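Local coordinates for xylose isomerase domain protein (Alicyclobacillus acidocaldarius subsp. acidocaldarius, PDB 3U0H), which probably acts as an isomerase, with a xylose isomerase-like TIM-barrel fold, at residues E5-P10 with Y30-P36; V62-L68 with L96-T102. All coordinates share one frame; numbering follows the deposited sequence.

Contacts 1 and 2 join successive strand pairs of one eight-stranded parallel barrel, and their centres lie about 10 Å apart. They share the seam between strands 32-33 and 62-67, where Arg31 O and Val62 N are 2.7 Å apart, a probable hydrogen bond. Contact 1 (5-10 with 30-36) is partly buried: a carboxylate and a bound diol lie at one end, and a salt bridge at the other, where Arg31 also packs on Arg31 of the second subunit. Contact 2 (62-68 with 96-102) is buried and replaces charge pairing with neutral polar groups and aliphatic packing. In both, apolar side chains such as Leu8 and Leu66 meet the surrounding helices.

Contact 1 (E5-P10 with Y30-P36); sequences EPCLHP and YRYVDVP. With EDO (1,2-ethanediol), chain F.
Leu8 lays its CB over the middle of the Tyr30 ring, 3.8 Å from the centroid and 7° off the normal, a CH-pi contact. The leucine CG is anti to the backbone N (chi1 -171°), which carries CD1 on across the ring to within 3.6 Å of Tyr30 CE1. Parallel-strand bonding ties both backbone polar groups of the same leucine to one neighbouring strand, straddling Val33: Leu8 N donates to Tyr32 O (3.1 Å), and Asp34 N donates to Leu8 O (2.9 Å). Asp34 lies beside His9, its OD2 at the ring edge, 3.5 Å from His9 CD2. Its OD1 accepts a bond from O1 of the bound ethanediol (2.7 Å), while Tyr203 holds OD2. At the other end Glu5 OE2 sits over a face of the Arg31 guanidinium, 3.4 Å from NH1; with no N-H aimed at it, this salt bridge rests on charge alone. Tyr30 OH is bonded to Ala265 O, which fixes the ring under Leu8. This is the first beta-alpha-beta unit of the TIM barrel: helices 18-27 and 261-280 cover Leu8 outside, while Cys7 turns to Ala64 and Ala248 on neighbouring strands 62-67 and 246-249.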
loop_
_atom_site.group_PDB
_atom_site.type_symbol
_atom_site.label_atom_id
_atom_site.label_comp_id
_atom_site.label_asym_id
_atom_site.label_seq_id
_atom_site.Cartn_x
_atom_site.Cartn_y
_atom_site.Cartn_z
ATOM N N GLU A 5 -24.315 20.534 -13.391
ATOM C CA GLU A 5 -25.423 21.312 -12.868
ATOM C C GLU A 5 -25.063 22.420 -11.937
ATOM O O GLU A 5 -24.059 22.360 -11.262
ATOM C CB GLU A 5 -26.327 20.443 -12.064
ATOM C CG GLU A 5 -27.279 19.680 -12.915
ATOM C CD GLU A 5 -28.316 19.076 -12.038
ATOM O OE1 GLU A 5 -29.197 19.870 -11.614
ATOM O OE2 GLU A 5 -28.188 17.857 -11.740
ATOM N N PRO A 6 -25.949 23.416 -11.839
ATOM C CA PRO A 6 -25.703 24.541 -10.975
ATOM C C PRO A 6 -25.900 24.091 -9.557
ATOM O O PRO A 6 -26.740 23.232 -9.303
ATOM C CB PRO A 6 -26.764 25.545 -11.389
ATOM C CG PRO A 6 -27.163 25.124 -12.759
ATOM C CD PRO A 6 -27.115 23.636 -12.704
ATOM N N CYS A 7 -25.113 24.654 -8.656
ATOM C CA CYS A 7 -25.113 24.281 -7.255
ATOM C C CYS A 7 -25.118 25.574 -6.459
ATOM O O CYS A 7 -24.378 26.504 -6.751
ATOM C CB CYS A 7 -23.869 23.454 -6.908
ATOM S SG CYS A 7 -23.750 23.077 -5.103
ATOM N N LEU A 8 -25.948 25.651 -5.444
ATOM C CA LEU A 8 -26.024 26.870 -4.639
ATOM C C LEU A 8 -24.900 26.870 -3.597
ATOM O O LEU A 8 -24.522 25.834 -3.042
ATOM C CB LEU A 8 -27.383 26.972 -3.985
ATOM C CG LEU A 8 -27.674 28.307 -3.293
ATOM C CD1 LEU A 8 -27.874 29.446 -4.297
ATOM C CD2 LEU A 8 -28.884 28.141 -2.392
ATOM N N HIS A 9 -24.334 28.042 -3.391
ATOM C CA HIS A 9 -23.300 28.239 -2.407
ATOM C C HIS A 9 -23.653 29.344 -1.391
ATOM O O HIS A 9 -24.177 30.380 -1.764
ATOM C CB HIS A 9 -22.054 28.647 -3.129
ATOM C CG HIS A 9 -20.856 28.537 -2.294
ATOM N ND1 HIS A 9 -20.410 29.555 -1.564
ATOM C CD2 HIS A 9 -20.005 27.469 -2.059
ATOM C CE1 HIS A 9 -19.301 29.146 -0.869
ATOM N NE2 HIS A 9 -19.060 27.883 -1.180
ATOM N N PRO A 10 -23.313 29.161 -0.111
ATOM C CA PRO A 10 -23.693 30.086 0.972
ATOM C C PRO A 10 -23.376 31.582 0.758
ATOM O O PRO A 10 -24.182 32.463 1.151
ATOM C CB PRO A 10 -22.859 29.584 2.145
ATOM C CG PRO A 10 -22.643 28.140 1.862
ATOM C CD PRO A 10 -22.443 28.071 0.388
ATOM N N TYR A 30 -32.872 24.993 -7.338
ATOM C CA TYR A 30 -31.669 24.144 -7.307
ATOM C C TYR A 30 -31.986 22.750 -6.767
ATOM O O TYR A 30 -32.973 22.559 -6.034
ATOM C CB TYR A 30 -30.596 24.714 -6.408
ATOM C CG TYR A 30 -29.928 25.963 -6.870
ATOM C CD1 TYR A 30 -30.496 27.189 -6.644
ATOM C CD2 TYR A 30 -28.701 25.937 -7.448
ATOM C CE1 TYR A 30 -29.885 28.353 -7.039
ATOM C CE2 TYR A 30 -28.065 27.112 -7.835
ATOM C CZ TYR A 30 -28.672 28.327 -7.626
ATOM O OH TYR A 30 -28.082 29.532 -8.013
ATOM N N ARG A 31 -31.138 21.786 -7.126
ATOM C CA ARG A 31 -31.138 20.423 -6.546
ATOM C C ARG A 31 -29.831 20.225 -5.730
ATOM O O ARG A 31 -29.846 19.760 -4.596
ATOM C CB ARG A 31 -31.286 19.401 -7.690
ATOM C CG ARG A 31 -30.959 17.950 -7.377
ATOM C CD ARG A 31 -30.969 17.104 -8.667
ATOM N NE ARG A 31 -30.119 15.908 -8.561
ATOM C CZ ARG A 31 -29.799 15.082 -9.559
ATOM N NH1 ARG A 31 -30.244 15.297 -10.797
ATOM N NH2 ARG A 31 -29.027 14.022 -9.308
ATOM N N TYR A 32 -28.702 20.604 -6.301
ATOM C CA TYR A 32 -27.428 20.542 -5.582
ATOM C C TYR A 32 -27.218 21.758 -4.645
ATOM O O TYR A 32 -27.327 22.926 -5.086
ATOM C CB TYR A 32 -26.258 20.492 -6.551
ATOM C CG TYR A 32 -25.920 19.108 -7.066
ATOM C CD1 TYR A 32 -25.410 18.114 -6.225
ATOM C CD2 TYR A 32 -26.092 18.805 -8.410
ATOM C CE1 TYR A 32 -25.089 16.858 -6.734
ATOM C CE2 TYR A 32 -25.777 17.548 -8.936
ATOM C CZ TYR A 32 -25.276 16.577 -8.115
ATOM O OH TYR A 32 -24.994 15.352 -8.697
ATOM N N VAL A 33 -26.917 21.482 -3.368
ATOM C CA VAL A 33 -26.503 22.521 -2.421
ATOM C C VAL A 33 -25.153 22.210 -1.768
ATOM O O VAL A 33 -24.883 21.080 -1.366
ATOM C CB VAL A 33 -27.541 22.803 -1.345
ATOM C CG1 VAL A 33 -28.716 23.516 -1.976
ATOM C CG2 VAL A 33 -27.942 21.534 -0.617
ATOM N N ASP A 34 -24.308 23.236 -1.761
ATOM C CA ASP A 34 -23.094 23.280 -0.990
ATOM C C ASP A 34 -23.479 23.858 0.395
ATOM O O ASP A 34 -24.091 24.943 0.519
ATOM C CB ASP A 34 -22.064 24.159 -1.705
ATOM C CG ASP A 34 -20.667 24.044 -1.088
ATOM O OD1 ASP A 34 -20.571 23.992 0.141
ATOM O OD2 ASP A 34 -19.669 23.993 -1.813
ATOM N N VAL A 35 -23.207 23.075 1.414
ATOM C CA VAL A 35 -23.444 23.448 2.799
ATOM C C VAL A 35 -22.180 23.082 3.556
ATOM O O VAL A 35 -21.759 21.951 3.499
ATOM C CB VAL A 35 -24.616 22.682 3.396
ATOM C CG1 VAL A 35 -24.820 23.081 4.872
ATOM C CG2 VAL A 35 -25.893 22.941 2.581
ATOM N N PRO A 36 -21.559 24.053 4.261
ATOM C CA PRO A 36 -20.444 23.703 5.129
ATOM C C PRO A 36 -20.833 22.688 6.252
ATOM O O PRO A 36 -21.971 22.690 6.784
ATOM C CB PRO A 36 -19.996 25.066 5.707
ATOM C CG PRO A 36 -20.633 26.136 4.890
ATOM C CD PRO A 36 -21.762 25.514 4.120
HETATM C C1 EDO F . -17.742 24.480 1.953
HETATM O O1 EDO F . -18.849 25.399 1.694
HETATM C C2 EDO F . -18.019 23.037 1.492
HETATM O O2 EDO F . -18.081 22.874 0.048
#

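Contact 2 (V62-L68 with L96-T102); sequences VLANLGL and LGARSVT
Leu66 and Val101 stand side by side and point the same way from adjacent parallel strands of the TIM barrel, with Leu66 CD2 4.0 Å from Val101 CG2. Their pairing is defined by two backbone bonds, Leu66 N to Ser100 O and Thr102 N to Leu66 O; Leu68 N to Thr102 O, at 2.9 Å, carries the pairing on. The side chain of Leu68 crosses Val101 at a slant and meets its other methyl, CD1 to CG1 at 3.7 Å, so each branch of the valine touches one leucine. Earlier in the same strand, before its break, Leu63 crosses Leu96 at a slant with CB to CB at 3.7 Å, and its CD2 rests on Ala98 CB; helices 37-47 and 49-57 pack against both leucines. Asn65 is the polar counterpart. With CG anti to the backbone N (chi1 -178°), its carboxamide reaches between two hydroxyls, its CG lying 3.6 Å from Ser100 OG and 3.8 Å from Thr102 OG1; which end of the amide meets which is uncertain. Replacing Asn65 with a leucine would probably leave the Ser100 and Thr102 hydroxyls without this polar neighbour in a buried place. Gly97 ends helix 86-95 in a Schellman motif with positive phi (115°), and a side chain there would run into Val62 CG1. Near the break in strand 62-67 a water bridges the segments, donating to Ala64 O and, with its oxygen 2.9 Å from Gly97 O, to that carbonyl as well.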
loop_
_atom_site.group_PDB
_atom_site.type_symbol
_atom_site.label_atom_id
_atom_site.label_comp_id
_atom_site.label_asym_id
_atom_site.label_seq_id
_atom_site.Cartn_x
_atom_site.Cartn_y
_atom_site.Cartn_z
ATOM N N VAL A 62 -29.640 17.607 -2.918
ATOM C CA VAL A 62 -28.462 16.780 -2.813
ATOM C C VAL A 62 -27.232 17.560 -2.322
ATOM O O VAL A 62 -26.848 18.587 -2.908
ATOM C CB VAL A 62 -28.099 16.157 -4.171
ATOM C CG1 VAL A 62 -26.741 15.447 -4.067
ATOM C CG2 VAL A 62 -29.179 15.164 -4.653
ATOM N N LEU A 63 -26.614 17.075 -1.239
ATOM C CA LEU A 63 -25.413 17.736 -0.678
ATOM C C LEU A 63 -24.317 17.562 -1.688
ATOM O O LEU A 63 -23.984 16.464 -2.023
ATOM C CB LEU A 63 -24.979 17.161 0.686
ATOM C CG LEU A 63 -23.703 17.721 1.364
ATOM C CD1 LEU A 63 -23.993 19.147 1.849
ATOM C CD2 LEU A 63 -23.159 16.870 2.517
ATOM N N ALA A 64 -23.741 18.661 -2.143
ATOM C CA ALA A 64 -22.749 18.652 -3.208
ATOM C C ALA A 64 -21.346 18.122 -2.785
ATOM O O ALA A 64 -20.612 17.580 -3.607
ATOM C CB ALA A 64 -22.607 20.090 -3.739
ATOM N N ASN A 65 -20.933 18.390 -1.545
ATOM C CA ASN A 65 -19.521 18.241 -1.155
ATOM C C ASN A 65 -19.350 18.328 0.358
ATOM O O ASN A 65 -20.206 18.872 1.079
ATOM C CB ASN A 65 -18.740 19.379 -1.809
ATOM C CG ASN A 65 -17.239 19.357 -1.541
ATOM O OD1 ASN A 65 -16.533 18.345 -1.765
ATOM N ND2 ASN A 65 -16.731 20.512 -1.090
ATOM N N LEU A 66 -18.234 17.781 0.849
ATOM C CA LEU A 66 -17.849 17.986 2.189
ATOM C C LEU A 66 -16.526 18.696 2.239
ATOM O O LEU A 66 -15.452 18.061 2.020
ATOM C CB LEU A 66 -17.717 16.629 2.895
ATOM C CG LEU A 66 -17.043 16.576 4.278
ATOM C CD1 LEU A 66 -17.775 17.545 5.252
ATOM C CD2 LEU A 66 -16.964 15.140 4.874
ATOM N N GLY A 67 -16.572 19.954 2.694
ATOM C CA GLY A 67 -15.368 20.702 3.109
ATOM C C GLY A 67 -14.651 19.981 4.234
ATOM O O GLY A 67 -15.206 19.811 5.315
ATOM N N LEU A 68 -13.417 19.546 4.008
ATOM C CA LEU A 68 -12.692 18.691 4.995
ATOM C C LEU A 68 -12.852 19.151 6.432
ATOM O O LEU A 68 -12.381 20.207 6.776
ATOM C CB LEU A 68 -11.212 18.713 4.687
ATOM C CG LEU A 68 -10.275 17.842 5.514
ATOM C CD1 LEU A 68 -10.739 16.362 5.472
ATOM C CD2 LEU A 68 -8.870 18.037 4.896
ATOM N N LEU A 96 -26.280 12.078 2.324
ATOM C CA LEU A 96 -26.896 13.286 1.815
ATOM C C LEU A 96 -26.497 13.616 0.363
ATOM O O LEU A 96 -26.996 14.612 -0.198
ATOM C CB LEU A 96 -26.459 14.452 2.692
ATOM C CG LEU A 96 -26.902 14.358 4.158
ATOM C CD1 LEU A 96 -26.240 15.430 5.036
ATOM C CD2 LEU A 96 -28.415 14.518 4.155
ATOM N N GLY A 97 -25.573 12.826 -0.208
ATOM C CA GLY A 97 -25.227 12.896 -1.627
ATOM C C GLY A 97 -23.803 13.332 -2.012
ATOM O O GLY A 97 -23.475 13.376 -3.185
ATOM N N ALA A 98 -22.980 13.700 -1.053
ATOM C CA ALA A 98 -21.653 14.249 -1.342
ATOM C C ALA A 98 -20.792 13.057 -1.814
ATOM O O ALA A 98 -20.919 11.984 -1.220
ATOM C CB ALA A 98 -21.084 14.842 -0.052
ATOM N N ARG A 99 -19.935 13.220 -2.835
ATOM C CA ARG A 99 -18.912 12.172 -3.242
ATOM C C ARG A 99 -17.437 12.573 -3.046
ATOM O O ARG A 99 -16.529 11.841 -3.421
ATOM C CB ARG A 99 -19.075 11.793 -4.722
ATOM C CG ARG A 99 -20.336 11.000 -5.042
ATOM C CD ARG A 99 -20.373 9.667 -4.274
ATOM N NE ARG A 99 -21.240 9.750 -3.082
ATOM C CZ ARG A 99 -22.549 9.465 -3.050
ATOM N NH1 ARG A 99 -23.199 9.031 -4.139
ATOM N NH2 ARG A 99 -23.218 9.606 -1.908
ATOM N N SER A 100 -17.220 13.739 -2.466
ATOM C CA SER A 100 -15.954 14.464 -2.524
ATOM C C SER A 100 -15.737 15.134 -1.180
ATOM O O SER A 100 -16.670 15.599 -0.537
ATOM C CB SER A 100 -16.055 15.565 -3.566
ATOM O OG SER A 100 -17.321 16.279 -3.482
ATOM N N VAL A 101 -14.483 15.238 -0.804
ATOM C CA VAL A 101 -14.062 15.978 0.345
ATOM C C VAL A 101 -12.982 16.910 -0.180
ATOM O O VAL A 101 -12.107 16.457 -0.928
ATOM C CB VAL A 101 -13.496 15.037 1.418
ATOM C CG1 VAL A 101 -12.982 15.821 2.575
ATOM C CG2 VAL A 101 -14.560 14.041 1.836
ATOM N N THR A 102 -13.002 18.189 0.199
ATOM C CA THR A 102 -12.081 19.192 -0.429
ATOM C C THR A 102 -11.352 20.038 0.589
ATOM O O THR A 102 -11.759 20.158 1.740
ATOM C CB THR A 102 -12.828 20.119 -1.414
ATOM O OG1 THR A 102 -13.869 20.817 -0.705
ATOM C CG2 THR A 102 -13.468 19.295 -2.602
HETATM O O HOH W 1 -22.105 15.158 -4.989
#